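Local coordinates for protein beta-ketoacyl synthase (Pseudomonas aeruginosa, PDB 4CW4) that catalyses the condensation of acetyl-CoA with malonyl-ACP to acetoacetyl-ACP to initiate fatty acid synthesis, at residues G22-H27 with Q486-L491; V276-S281 with S302-V307; A383-A388 with A569-K574; I554-L559 with E573-T578. One frame throughout, in Å; residues are numbered along the deposited sequence.

Interaction 1: G22-H27 with Q486-L491; sequences GRSSFH and QLISAL
A water molecule sits between ND1 of His27 and the backbone oxygen of Ile488, with 2.8 Å from the water to His27 ND1 and 2.8 Å from the water to Ile488 O. It donates to the carbonyl. In this enzyme of the thiolase fold, the link joins the chain after the short strand 22-23 to the helix 482-496 of the C-terminal half, and no direct hydrogen bond spans the two segments. Within segment 22-27, Arg23 NH1 reaches Ser25 OG at 2.9 Å, the hydroxyl oxygen lying only 9° out of the guanidinium plane; the same NH1 forms a salt bridge with Asp586, and Ser25 OG is also bonded to Asp201. The apolar touch is that of Ser24 CB, 4.0 Å from Ile488 CG2, although Ile488 has a second conformer, so this distance describes one state. The hydroxyl of Ser24 is bonded to Gln368, outside the contact. Phe15 of strand 10-19 backs the contact, meeting the side chains of His27, Ile488 and Leu491. His27 is the N-cap residue of helix 28-33. Its CG lies anti to the carbonyl carbon (chi1 -51°), which directs the ring at helix 482-496, where CE1 stands 3.4 Å from the oxygen of Leu491 on an oblique approach. Leu491 CB meets the same ring at its edge, in its plane, with CB 3.9 Å from His27 CE1.

Interaction 2: V276-S281 with S302-V307; sequences VGMTGS and SGQARV
Met278 sets its CG anti to its carbonyl carbon (chi1 -58°) and bends at chi3 (90°), which turns its sulfur and methyl onto Gln304 and Ala305. Gln304 runs extended beyond CG (chi2 179°), and the two long side chains cross at about a right angle. The methionine methyl CE rests 3.5 Å from Gln304 OE1, while SD lies 4.0 Å from Ala305 CB and 4.0 Å from Gln304 CB. The contact is thus one of van der Waals touch, with no hydrogen bond across the segments; since Met278 has two deposited conformers, its distances belong to one of them. The amide of Gln304 is held through its nitrogen: NE2 donates to Ser302 OG at 2.9 Å, nearly in the amide plane, and also binds Asp298 of the second subunit. Gly303, with positive phi, ends helix 288-301 in a Schellman motif and swings the chain round to place Gln304 and Ala305. Val299 of that helix and Ala223 of strand 222-225 both pack on Met278 and Ala305. Strand 222-225 pairs in parallel with strands 278-283 and 307-314, so the contact lies at the end of the helical crossover between these two, while Ser281, farther along the same strand as Met278, continues the sheet antiparallel into the second subunit.

Interaction 3: A383-A388 with A569-K574; sequences ADIHGA and AAYVEK
Tyr571 OH donates a short hydrogen bond to the backbone oxygen of Ala383, 2.6 Å from OH to O, and here the contact is tight. It joins helix 565-590 to the segment that leads into strand 387-394 of the thiolase fold. The donor lies in the carbonyl plane at a C=O...donor angle of 158°, and the ring offers its edge: Tyr571 CE1 is 3.1 Å from Ala383 O. The first torsion sets CG anti to the backbone N (chi1 162°) and carries the phenol away from the helix toward the Ala383 carbonyl. Ile385 closes on the same hydroxyl, its CD1 standing 3.4 Å from Tyr571 OH and 4.2 Å from Tyr571 CZ. Phe568 meets the tyrosine ring edge-to-face, and Leu379 of helix 375-381 also touches it. The remainder is looser. Ala570 and Glu573 lie on the solvent side of the helix and do not meet segment 383-388, and Lys574 sends its amine to the oxygen of Arg380. Asp384, partly exposed, points its CB away from the helix and pairs with Arg579. Its OD1 also takes the backbone NH of Ile385, with Ile385 N 2.8 Å from Asp384 OD1 on the anti side, 30° out of the carboxylate plane.

Interaction 4: I554-L559 with E573-T578; sequences IAEKML and EKREQT
Glu556 and Arg575 form a salt bridge that makes up the whole direct contact between segments 554-559 and 573-578 of the neighbouring helices 552-563 and 565-590. The ionic part rests on a single carboxylate oxygen. OE2 of Glu556 receives NH1 of Arg575 at 2.8 Å with an N-H...O angle of 149°, and a weaker bond from NH2 of Arg575 at 3.2 Å. Both end nitrogens thus converge on one oxygen instead of pairing with two. The guanidinium presents its edge, while the carboxylate is met from above its plane: NH1 lies 44° out of it, and the two planes are 38° apart. Glu556, extended beyond CG, and Arg575, with CG anti to the backbone N and a bend at chi3, together carry their charged ends across the 12.6 Å between Glu556 CA and Arg575 CA. The water-mediated part uses the other oxygen: a water donates to Glu556 OE1 at 2.8 Å and accepts a weak bond from Arg575 NH2 at 3.2 Å. Further partners of Arg575 NH1 are weak, a hydrogen bond with Tyr571 OH and a long ion pair with Asp384. Apolar packing of segment 554-559 includes Met558 and Leu559 on Met637 of the second subunit, and Ala555 and Leu559 on Ile385. Glu556 probably offsets the charge of the buried Arg575, which also has Arg579 close by, through a one-oxygen bridge completed by water.

How the interactions relate
From the N terminus, segment 22-27 opens interaction 1, which closes only at 486-491 and ties the chain after strand 22-23 to helix 482-496. Interaction 2 is nested within that span, joining the two ends of the helix 288-301 connection. Segment 383-388 opens interaction 3 before interaction 1 has closed, and the two cross; they also touch, Leu491 CD2 lying 3.6 Å from His386 O. Interaction 4 begins later, at 554-559, and ends with interaction 3 on helix 565-590, linking it to helix 552-563 and to the lead-in of strand 387-394. The centres of interactions 3 and 4 are about 2 Å apart. Interaction 2 lies about 22 Å between centres from interaction 3; both it and interaction 4 touch the second subunit.

Interaction 1: G22-H27 with Q486-L491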
# COMPACT_ATOMS: atom_id res chain seq x y z
N GLY A 22 -25.02 4.84 6.01
CA GLY A 22 -25.33 3.87 7.05
C GLY A 22 -24.67 2.51 6.86
O GLY A 22 -23.59 2.39 6.30
N ARG A 23 -25.35 1.49 7.38
CA ARG A 23 -24.92 0.11 7.29
C ARG A 23 -25.16 -0.41 5.88
O ARG A 23 -26.25 -0.30 5.32
CB ARG A 23 -25.68 -0.76 8.28
CG ARG A 23 -25.37 -2.25 8.15
CD ARG A 23 -25.83 -3.07 9.33
NE ARG A 23 -27.26 -3.01 9.67
CZ ARG A 23 -28.19 -3.89 9.32
NH1 ARG A 23 -27.90 -4.92 8.52
NH2 ARG A 23 -29.43 -3.74 9.77
N SER A 24 -24.12 -1.00 5.29
CA SER A 24 -24.22 -1.47 3.92
C SER A 24 -24.98 -2.78 3.76
O SER A 24 -25.65 -2.97 2.75
CB SER A 24 -22.82 -1.66 3.35
OG SER A 24 -22.20 -0.41 3.31
N SER A 25 -24.85 -3.68 4.73
CA SER A 25 -25.43 -5.00 4.55
C SER A 25 -26.94 -4.91 4.39
O SER A 25 -27.60 -3.99 4.89
CB SER A 25 -25.07 -5.93 5.71
OG SER A 25 -25.58 -5.45 6.93
N PHE A 26 -27.48 -5.87 3.64
CA PHE A 26 -28.91 -5.95 3.36
C PHE A 26 -29.44 -4.71 2.66
O PHE A 26 -30.64 -4.45 2.66
CB PHE A 26 -29.69 -6.30 4.63
CG PHE A 26 -29.19 -7.58 5.27
CD1 PHE A 26 -28.09 -7.55 6.13
CD2 PHE A 26 -29.74 -8.81 4.95
CE1 PHE A 26 -27.57 -8.72 6.67
CE2 PHE A 26 -29.24 -9.99 5.50
CZ PHE A 26 -28.14 -9.94 6.35
N HIS A 27 -28.53 -3.97 2.03
CA HIS A 27 -28.86 -2.82 1.21
C HIS A 27 -29.43 -1.64 1.99
O HIS A 27 -30.09 -0.80 1.41
CB HIS A 27 -29.84 -3.21 0.09
CG HIS A 27 -29.39 -4.39 -0.70
ND1 HIS A 27 -28.37 -4.30 -1.62
CD2 HIS A 27 -29.78 -5.68 -0.68
CE1 HIS A 27 -28.15 -5.50 -2.14
NE2 HIS A 27 -29.00 -6.35 -1.60
N GLN A 486 -19.14 2.20 -4.61
CA GLN A 486 -19.78 2.00 -5.92
C GLN A 486 -20.34 0.59 -6.08
O GLN A 486 -21.51 0.40 -6.44
CB GLN A 486 -18.82 2.33 -7.07
CG GLN A 486 -18.36 3.78 -7.14
CD GLN A 486 -17.24 3.95 -8.17
OE1 GLN A 486 -16.10 3.55 -7.95
NE2 GLN A 486 -17.56 4.52 -9.29
N LEU A 487 -19.49 -0.41 -5.86
CA LEU A 487 -19.89 -1.81 -6.02
C LEU A 487 -21.09 -2.14 -5.14
O LEU A 487 -22.05 -2.73 -5.60
CB LEU A 487 -18.71 -2.75 -5.71
CG LEU A 487 -19.07 -4.26 -5.76
CD1 LEU A 487 -19.72 -4.61 -7.06
CD2 LEU A 487 -17.85 -5.16 -5.51
N ILE A 488 -21.06 -1.71 -3.90
CA ILE A 488 -22.12 -2.11 -3.00
C ILE A 488 -23.43 -1.43 -3.40
O ILE A 488 -24.49 -2.06 -3.36
CB ILE A 488 -21.71 -1.89 -1.55
CG1 ILE A 488 -20.76 -3.02 -1.14
CG2 ILE A 488 -22.92 -1.83 -0.63
CD1 ILE A 488 -20.17 -2.86 0.20
N SER A 489 -23.37 -0.17 -3.81
CA SER A 489 -24.56 0.48 -4.33
C SER A 489 -25.12 -0.27 -5.55
O SER A 489 -26.33 -0.47 -5.66
CB SER A 489 -24.29 1.93 -4.69
OG SER A 489 -25.46 2.48 -5.26
N ALA A 490 -24.22 -0.72 -6.43
CA ALA A 490 -24.64 -1.46 -7.61
C ALA A 490 -25.48 -2.67 -7.23
O ALA A 490 -26.46 -3.01 -7.91
CB ALA A 490 -23.44 -1.90 -8.43
N LEU A 491 -25.11 -3.33 -6.14
CA LEU A 491 -25.81 -4.53 -5.73
C LEU A 491 -27.24 -4.20 -5.34
O LEU A 491 -28.14 -5.02 -5.50
CB LEU A 491 -25.10 -5.20 -4.56
CG LEU A 491 -23.63 -5.58 -4.81
CD1 LEU A 491 -23.09 -6.37 -3.63
CD2 LEU A 491 -23.48 -6.37 -6.13
O HOH W 1 -26.58 -2.11 -1.52

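Interaction 2: V276-S281 with S302-V307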
# COMPACT_ATOMS: atom_id res chain seq x y z
N VAL A 276 -4.82 -18.18 8.33
CA VAL A 276 -3.43 -18.42 7.92
C VAL A 276 -3.28 -18.41 6.40
O VAL A 276 -2.34 -18.99 5.85
CB VAL A 276 -2.86 -19.74 8.49
CG1 VAL A 276 -2.83 -19.67 10.00
CG2 VAL A 276 -3.66 -20.98 7.99
N GLY A 277 -4.21 -17.76 5.71
CA GLY A 277 -4.23 -17.78 4.26
C GLY A 277 -3.52 -16.61 3.62
O GLY A 277 -2.72 -15.92 4.26
N MET A 278 -3.83 -16.40 2.33
CA MET A 278 -3.26 -15.33 1.51
C MET A 278 -3.66 -13.97 2.06
O MET A 278 -4.75 -13.83 2.62
CB MET A 278 -3.82 -15.42 0.10
CG MET A 278 -3.56 -16.74 -0.58
SD MET A 278 -4.11 -16.70 -2.27
CE MET A 278 -2.65 -16.13 -3.13
N THR A 279 -2.81 -12.97 1.85
CA THR A 279 -3.12 -11.65 2.31
C THR A 279 -2.36 -10.65 1.47
O THR A 279 -1.42 -11.00 0.77
CB THR A 279 -2.82 -11.54 3.82
OG1 THR A 279 -3.40 -10.33 4.34
CG2 THR A 279 -1.31 -11.61 4.11
N GLY A 280 -2.79 -9.39 1.52
CA GLY A 280 -2.09 -8.34 0.82
C GLY A 280 -2.93 -7.08 0.86
O GLY A 280 -4.13 -7.14 1.11
N SER A 281 -2.29 -5.94 0.60
CA SER A 281 -2.97 -4.66 0.55
C SER A 281 -2.47 -3.93 -0.67
O SER A 281 -1.31 -3.53 -0.71
CB SER A 281 -2.67 -3.84 1.81
OG SER A 281 -3.04 -4.52 3.01
N SER A 302 -7.60 -18.66 -10.60
CA SER A 302 -6.39 -19.48 -10.69
C SER A 302 -6.40 -20.66 -9.71
O SER A 302 -5.53 -21.52 -9.78
CB SER A 302 -5.15 -18.63 -10.42
OG SER A 302 -5.12 -18.26 -9.06
N GLY A 303 -7.36 -20.69 -8.80
CA GLY A 303 -7.46 -21.80 -7.87
C GLY A 303 -6.67 -21.71 -6.60
O GLY A 303 -6.59 -22.68 -5.84
N GLN A 304 -6.09 -20.54 -6.37
CA GLN A 304 -5.25 -20.34 -5.22
C GLN A 304 -6.09 -20.17 -3.96
O GLN A 304 -5.69 -20.62 -2.89
CB GLN A 304 -4.35 -19.12 -5.43
CG GLN A 304 -3.30 -19.30 -6.49
CD GLN A 304 -2.47 -18.06 -6.66
OE1 GLN A 304 -1.49 -17.84 -5.94
NE2 GLN A 304 -2.87 -17.23 -7.60
N ALA A 305 -7.24 -19.52 -4.09
CA ALA A 305 -8.12 -19.30 -2.94
C ALA A 305 -9.57 -19.51 -3.32
O ALA A 305 -9.96 -19.31 -4.47
CB ALA A 305 -7.93 -17.89 -2.36
N ARG A 306 -10.36 -19.92 -2.34
CA ARG A 306 -11.76 -20.24 -2.57
C ARG A 306 -12.70 -19.28 -1.85
O ARG A 306 -13.88 -19.19 -2.24
CB ARG A 306 -12.03 -21.66 -2.11
CG ARG A 306 -11.19 -22.68 -2.89
CD ARG A 306 -11.68 -24.09 -2.75
NE ARG A 306 -12.92 -24.26 -3.50
CZ ARG A 306 -13.50 -25.43 -3.79
NH1 ARG A 306 -12.97 -26.57 -3.38
NH2 ARG A 306 -14.61 -25.45 -4.50
N VAL A 307 -12.21 -18.61 -0.81
CA VAL A 307 -12.99 -17.63 -0.06
C VAL A 307 -12.14 -16.40 0.06
O VAL A 307 -11.00 -16.48 0.53
CB VAL A 307 -13.34 -18.12 1.36
CG1 VAL A 307 -14.20 -17.09 2.10
CG2 VAL A 307 -14.05 -19.46 1.28

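Interaction 3: A383-A388 with A569-K574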
# COMPACT_ATOMS: atom_id res chain seq x y z
N ALA A 383 -24.57 -20.83 -0.19
CA ALA A 383 -24.30 -19.40 -0.05
C ALA A 383 -25.19 -18.61 -1.01
O ALA A 383 -25.42 -19.03 -2.16
CB ALA A 383 -22.86 -19.10 -0.37
N ASP A 384 -25.70 -17.49 -0.55
CA ASP A 384 -26.49 -16.64 -1.39
C ASP A 384 -25.60 -16.00 -2.45
O ASP A 384 -24.37 -15.95 -2.32
CB ASP A 384 -27.21 -15.56 -0.55
CG ASP A 384 -28.53 -15.10 -1.15
OD1 ASP A 384 -28.82 -15.38 -2.33
OD2 ASP A 384 -29.29 -14.43 -0.43
N ILE A 385 -26.23 -15.49 -3.49
CA ILE A 385 -25.52 -14.81 -4.56
C ILE A 385 -26.10 -13.43 -4.76
O ILE A 385 -27.26 -13.28 -5.13
CB ILE A 385 -25.56 -15.64 -5.87
CG1 ILE A 385 -24.74 -16.93 -5.68
CG2 ILE A 385 -25.00 -14.84 -7.04
CD1 ILE A 385 -24.93 -17.96 -6.78
N HIS A 386 -25.28 -12.42 -4.49
CA HIS A 386 -25.67 -11.03 -4.62
C HIS A 386 -25.18 -10.42 -5.93
O HIS A 386 -25.52 -9.30 -6.27
CB HIS A 386 -25.17 -10.24 -3.41
CG HIS A 386 -25.67 -10.79 -2.12
ND1 HIS A 386 -26.96 -10.62 -1.69
CD2 HIS A 386 -25.06 -11.55 -1.17
CE1 HIS A 386 -27.13 -11.24 -0.53
NE2 HIS A 386 -25.99 -11.81 -0.19
N GLY A 387 -24.37 -11.20 -6.65
CA GLY A 387 -23.79 -10.80 -7.91
C GLY A 387 -22.58 -11.67 -8.19
O GLY A 387 -22.23 -12.53 -7.38
N ALA A 388 -21.92 -11.43 -9.31
CA ALA A 388 -20.65 -12.10 -9.64
C ALA A 388 -19.70 -11.06 -10.22
O ALA A 388 -20.13 -10.08 -10.82
CB ALA A 388 -20.86 -13.23 -10.63
N ALA A 569 -30.83 -27.59 -7.55
CA ALA A 569 -31.95 -27.77 -6.63
C ALA A 569 -31.49 -28.05 -5.21
O ALA A 569 -32.07 -27.53 -4.25
CB ALA A 569 -32.87 -28.88 -7.12
N ALA A 570 -30.43 -28.85 -5.06
CA ALA A 570 -29.90 -29.12 -3.72
C ALA A 570 -29.37 -27.84 -3.09
O ALA A 570 -29.56 -27.59 -1.91
CB ALA A 570 -28.82 -30.20 -3.78
N TYR A 571 -28.70 -27.03 -3.89
CA TYR A 571 -28.22 -25.71 -3.48
C TYR A 571 -29.37 -24.81 -3.03
O TYR A 571 -29.29 -24.17 -1.98
CB TYR A 571 -27.47 -25.08 -4.65
CG TYR A 571 -27.28 -23.59 -4.57
CD1 TYR A 571 -26.40 -23.02 -3.65
CD2 TYR A 571 -27.97 -22.75 -5.40
CE1 TYR A 571 -26.23 -21.65 -3.58
CE2 TYR A 571 -27.81 -21.39 -5.34
CZ TYR A 571 -26.94 -20.85 -4.42
OH TYR A 571 -26.78 -19.49 -4.38
N VAL A 572 -30.45 -24.79 -3.79
CA VAL A 572 -31.60 -23.95 -3.44
C VAL A 572 -32.15 -24.31 -2.07
O VAL A 572 -32.49 -23.43 -1.27
CB VAL A 572 -32.71 -24.05 -4.51
CG1 VAL A 572 -34.07 -23.53 -3.98
CG2 VAL A 572 -32.29 -23.26 -5.73
N GLU A 573 -32.23 -25.61 -1.78
CA GLU A 573 -32.70 -26.03 -0.47
C GLU A 573 -31.80 -25.51 0.67
O GLU A 573 -32.29 -25.00 1.67
CB GLU A 573 -32.83 -27.54 -0.39
CG GLU A 573 -33.92 -28.11 -1.27
CD GLU A 573 -35.25 -27.45 -1.05
OE1 GLU A 573 -35.87 -27.76 -0.01
OE2 GLU A 573 -35.66 -26.60 -1.88
N LYS A 574 -30.48 -25.68 0.53
CA LYS A 574 -29.56 -25.21 1.57
C LYS A 574 -29.63 -23.69 1.69
O LYS A 574 -29.56 -23.14 2.79
CB LYS A 574 -28.12 -25.61 1.24
CG LYS A 574 -27.84 -27.09 1.36
CD LYS A 574 -26.39 -27.38 1.04
CE LYS A 574 -26.13 -28.86 0.90
NZ LYS A 574 -24.82 -29.13 0.20

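Interaction 4: I554-L559 with E573-T578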
# COMPACT_ATOMS: atom_id res chain seq x y z
N ILE A 554 -28.08 -13.34 -13.72
CA ILE A 554 -27.09 -13.82 -14.67
C ILE A 554 -26.22 -14.89 -14.02
O ILE A 554 -25.97 -15.94 -14.60
CB ILE A 554 -26.23 -12.66 -15.21
CG1 ILE A 554 -27.12 -11.67 -15.99
CG2 ILE A 554 -25.06 -13.18 -16.06
CD1 ILE A 554 -27.72 -12.19 -17.26
N ALA A 555 -25.77 -14.63 -12.81
CA ALA A 555 -24.91 -15.56 -12.10
C ALA A 555 -25.62 -16.89 -11.87
O ALA A 555 -25.03 -17.96 -12.05
CB ALA A 555 -24.46 -14.95 -10.77
N GLU A 556 -26.90 -16.85 -11.50
CA GLU A 556 -27.66 -18.07 -11.30
C GLU A 556 -27.83 -18.86 -12.59
O GLU A 556 -27.72 -20.08 -12.58
CB GLU A 556 -29.02 -17.76 -10.68
CG GLU A 556 -28.89 -17.43 -9.20
CD GLU A 556 -30.22 -17.27 -8.50
OE1 GLU A 556 -31.28 -17.46 -9.13
OE2 GLU A 556 -30.18 -16.92 -7.30
N LYS A 557 -28.10 -18.18 -13.70
CA LYS A 557 -28.17 -18.87 -14.99
C LYS A 557 -26.85 -19.61 -15.25
O LYS A 557 -26.83 -20.75 -15.68
CB LYS A 557 -28.40 -17.89 -16.13
CG LYS A 557 -29.82 -17.42 -16.32
CD LYS A 557 -29.94 -16.48 -17.53
CE LYS A 557 -29.39 -17.12 -18.81
NZ LYS A 557 -29.68 -16.32 -20.04
N MET A 558 -25.73 -18.94 -14.99
CA MET A 558 -24.43 -19.52 -15.20
C MET A 558 -24.18 -20.75 -14.32
O MET A 558 -23.70 -21.76 -14.81
CB MET A 558 -23.35 -18.45 -15.02
CG MET A 558 -23.39 -17.39 -16.11
SD MET A 558 -22.33 -15.95 -15.83
CE MET A 558 -20.71 -16.63 -16.25
N LEU A 559 -24.53 -20.67 -13.04
CA LEU A 559 -24.33 -21.82 -12.14
C LEU A 559 -25.23 -22.99 -12.52
O LEU A 559 -24.80 -24.16 -12.46
CB LEU A 559 -24.56 -21.42 -10.67
CG LEU A 559 -23.27 -21.05 -9.90
CD1 LEU A 559 -22.73 -19.71 -10.39
CD2 LEU A 559 -23.51 -21.04 -8.41
N GLU A 573 -32.23 -25.61 -1.78
CA GLU A 573 -32.70 -26.03 -0.47
C GLU A 573 -31.80 -25.51 0.67
O GLU A 573 -32.29 -25.00 1.67
CB GLU A 573 -32.83 -27.54 -0.39
CG GLU A 573 -33.92 -28.11 -1.27
CD GLU A 573 -35.25 -27.45 -1.05
OE1 GLU A 573 -35.87 -27.76 -0.01
OE2 GLU A 573 -35.66 -26.60 -1.88
N LYS A 574 -30.48 -25.68 0.53
CA LYS A 574 -29.56 -25.21 1.57
C LYS A 574 -29.63 -23.69 1.69
O LYS A 574 -29.56 -23.14 2.79
CB LYS A 574 -28.12 -25.61 1.24
CG LYS A 574 -27.84 -27.09 1.36
CD LYS A 574 -26.39 -27.38 1.04
CE LYS A 574 -26.13 -28.86 0.90
NZ LYS A 574 -24.82 -29.13 0.20
N ARG A 575 -29.82 -23.02 0.56
CA ARG A 575 -29.85 -21.58 0.56
C ARG A 575 -31.08 -21.02 1.28
O ARG A 575 -31.03 -19.89 1.79
CB ARG A 575 -29.75 -21.05 -0.86
CG ARG A 575 -29.76 -19.53 -0.94
CD ARG A 575 -29.43 -19.07 -2.32
NE ARG A 575 -30.55 -19.21 -3.24
CZ ARG A 575 -30.53 -18.77 -4.49
NH1 ARG A 575 -29.42 -18.24 -4.98
NH2 ARG A 575 -31.60 -18.84 -5.24
N GLU A 576 -32.19 -21.76 1.31
CA GLU A 576 -33.31 -21.27 2.10
C GLU A 576 -32.91 -21.13 3.58
O GLU A 576 -33.35 -20.20 4.27
CB GLU A 576 -34.51 -22.21 1.96
CG GLU A 576 -35.19 -22.13 0.62
CD GLU A 576 -35.71 -20.74 0.31
OE1 GLU A 576 -34.95 -19.95 -0.26
OE2 GLU A 576 -36.87 -20.43 0.66
N GLN A 577 -32.05 -22.02 4.05
CA GLN A 577 -31.63 -21.99 5.45
C GLN A 577 -30.62 -20.88 5.67
O GLN A 577 -30.67 -20.16 6.67
CB GLN A 577 -31.02 -23.35 5.84
CG GLN A 577 -32.00 -24.52 5.76
CD GLN A 577 -31.32 -25.88 5.96
OE1 GLN A 577 -30.16 -26.08 5.58
NE2 GLN A 577 -32.05 -26.81 6.56
N THR A 578 -29.67 -20.73 4.75
CA THR A 578 -28.70 -19.66 4.93
C THR A 578 -29.39 -18.29 4.82
O THR A 578 -29.04 -17.38 5.55
CB THR A 578 -27.54 -19.75 3.96
OG1 THR A 578 -27.97 -19.42 2.67
CG2 THR A 578 -26.94 -21.12 3.89
O HOH W 2 -33.51 -17.89 -7.57